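Local coordinates for chromosomal replication initiator protein dnaA (Aquifex aeolicus, PDB 1L8Q) that binds ATP and probably, in that form, the replication origin oriC to initiate and regulate bacterial chromosomal replication, at residues L219-K222 / E223-R227. Sequence-based numbering, arbitrary orientation.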
loop_
_atom_site.group_PDB
_atom_site.type_symbol
_atom_site.label_atom_id
_atom_site.label_comp_id
_atom_site.label_asym_id
_atom_site.label_seq_id
_atom_site.Cartn_x
_atom_site.Cartn_y
_atom_site.Cartn_z
ATOM N N LEU A 219 -3.569 -3.049 -25.065
ATOM C CA LEU A 219 -3.079 -2.266 -23.936
ATOM C C LEU A 219 -1.810 -1.541 -24.325
ATOM O O LEU A 219 -1.635 -0.357 -24.020
ATOM C CB LEU A 219 -2.838 -3.154 -22.703
ATOM C CG LEU A 219 -2.404 -2.355 -21.461
ATOM C CD1 LEU A 219 -3.347 -1.157 -21.205
ATOM C CD2 LEU A 219 -2.296 -3.274 -20.236
ATOM N N GLU A 220 -0.928 -2.228 -25.026
ATOM C CA GLU A 220 0.305 -1.583 -25.457
ATOM C C GLU A 220 0.000 -0.386 -26.352
ATOM O O GLU A 220 0.589 0.694 -26.187
ATOM C CB GLU A 220 1.244 -2.580 -26.139
ATOM C CG GLU A 220 1.914 -3.530 -25.148
ATOM C CD GLU A 220 2.839 -4.524 -25.806
ATOM O OE1 GLU A 220 4.013 -4.591 -25.396
ATOM O OE2 GLU A 220 2.396 -5.254 -26.719
ATOM N N ARG A 221 -0.959 -0.552 -27.254
ATOM C CA ARG A 221 -1.354 0.533 -28.125
ATOM C C ARG A 221 -1.951 1.688 -27.335
ATOM O O ARG A 221 -1.563 2.846 -27.513
ATOM C CB ARG A 221 -2.357 0.041 -29.153
ATOM C CG ARG A 221 -2.523 0.954 -30.356
ATOM C CD ARG A 221 -3.661 0.558 -31.265
ATOM N NE ARG A 221 -3.641 1.266 -32.543
ATOM C CZ ARG A 221 -4.126 2.489 -32.732
ATOM N NH1 ARG A 221 -4.663 3.149 -31.722
ATOM N NH2 ARG A 221 -4.070 3.055 -33.932
ATOM N N LYS A 222 -2.889 1.376 -26.451
ATOM C CA LYS A 222 -3.522 2.400 -25.655
ATOM C C LYS A 222 -2.467 3.138 -24.852
ATOM O O LYS A 222 -2.469 4.373 -24.800
ATOM C CB LYS A 222 -4.607 1.804 -24.746
ATOM C CG LYS A 222 -5.403 2.840 -23.927
ATOM C CD LYS A 222 -5.826 4.030 -24.777
ATOM C CE LYS A 222 -6.942 4.848 -24.096
ATOM N NZ LYS A 222 -6.509 5.495 -22.800
ATOM N N GLU A 223 -1.541 2.396 -24.249
ATOM C CA GLU A 223 -0.546 3.052 -23.397
ATOM C C GLU A 223 0.431 3.898 -24.204
ATOM O O GLU A 223 0.908 4.926 -23.746
ATOM C CB GLU A 223 0.145 2.053 -22.463
ATOM C CG GLU A 223 -0.756 1.660 -21.315
ATOM C CD GLU A 223 -0.101 0.751 -20.319
ATOM O OE1 GLU A 223 0.935 0.126 -20.653
ATOM O OE2 GLU A 223 -0.636 0.646 -19.196
ATOM N N ARG A 224 0.685 3.482 -25.433
ATOM C CA ARG A 224 1.555 4.247 -26.321
ATOM C C ARG A 224 0.902 5.575 -26.645
ATOM O O ARG A 224 1.549 6.632 -26.636
ATOM C CB ARG A 224 1.772 3.487 -27.616
ATOM C CG ARG A 224 3.086 3.738 -28.249
ATOM C CD ARG A 224 3.129 3.413 -29.723
ATOM N NE ARG A 224 2.168 2.381 -30.149
ATOM C CZ ARG A 224 2.429 1.065 -30.188
ATOM N NH1 ARG A 224 3.607 0.608 -29.786
ATOM N NH2 ARG A 224 1.507 0.206 -30.615
ATOM N N LYS A 225 -0.389 5.510 -26.945
ATOM C CA LYS A 225 -1.157 6.705 -27.205
ATOM C C LYS A 225 -1.160 7.636 -25.996
ATOM O O LYS A 225 -0.991 8.842 -26.138
ATOM C CB LYS A 225 -2.573 6.340 -27.588
ATOM C CG LYS A 225 -2.801 6.182 -29.091
ATOM C CD LYS A 225 -4.044 7.004 -29.485
ATOM C CE LYS A 225 -4.807 6.389 -30.663
ATOM N NZ LYS A 225 -5.973 7.240 -31.072
ATOM N N GLU A 226 -1.336 7.083 -24.805
ATOM C CA GLU A 226 -1.297 7.901 -23.615
ATOM C C GLU A 226 0.049 8.625 -23.514
ATOM O O GLU A 226 0.089 9.839 -23.282
ATOM C CB GLU A 226 -1.597 7.079 -22.369
ATOM C CG GLU A 226 -3.050 6.681 -22.258
ATOM C CD GLU A 226 -3.270 5.539 -21.282
ATOM O OE1 GLU A 226 -2.321 5.200 -20.522
ATOM O OE2 GLU A 226 -4.404 4.976 -21.271
ATOM N N ARG A 227 1.146 7.899 -23.716
ATOM C CA ARG A 227 2.472 8.534 -23.686
ATOM C C ARG A 227 2.604 9.649 -24.712
ATOM O O ARG A 227 3.219 10.685 -24.434
ATOM C CB ARG A 227 3.593 7.524 -23.875
ATOM C CG ARG A 227 3.745 6.567 -22.714
ATOM C CD ARG A 227 5.016 5.758 -22.731
ATOM N NE ARG A 227 5.093 4.850 -23.874
ATOM C CZ ARG A 227 4.600 3.614 -23.886
ATOM N NH1 ARG A 227 3.976 3.131 -22.813
ATOM N NH2 ARG A 227 4.732 2.864 -24.967
HETATM O O HOH W 1 3.428 0.387 -25.249
#
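Lys222 and Glu226, four residues apart on one helix, are joined by a salt bridge in which Lys222 NZ lies 2.7 Å from Glu226 OE2. The lysine chain reaches forward because CG stands anti to the backbone N (chi1 -176°) and the chain then bends at chi2 and chi4, curling its methylenes round the carboxylate oxygen; Lys222 CG comes within 3.6 Å of Glu226 OE2. The ammonium uses the anti lone pair of that oxygen, on the side away from OE1. Beneath the pair, Glu226 N donates to Lys222 O at 2.9 Å, one of five successive i to i+4 backbone bonds that mark a regular alpha-helix.

Glu223 meets Leu219 one turn back. Glu223 CG, beside the backbone N (chi1 -76°), rests 3.8 Å from Leu219 CD1, and the extended chain lays CD and OE2 against the same methyl. Both carboxylate oxygens are held from outside the helix, OE1 by Tyr193 and OE2 in a salt bridge with Lys207, which should favour the charged form. On another side of the helix, Arg221 and Lys225 run alongside each other, Lys225 CE 3.4 Å from Arg221 NH1 at the guanidinium edge. Their like charges lie close, with Arg221 NH1 4.3 Å from Lys225 NZ. A water bridges Glu220 O and Arg227 NH2.

All this belongs to the early turns of helix 216-241, at the start of the probably DNA-binding domain IV. Leu219 packs on Lys207, Leu210 and Ile211 of helix 201-214, and Tyr193 comes from helix 188-197, so this face of the helix is tied to the last helices of the AAA+ region.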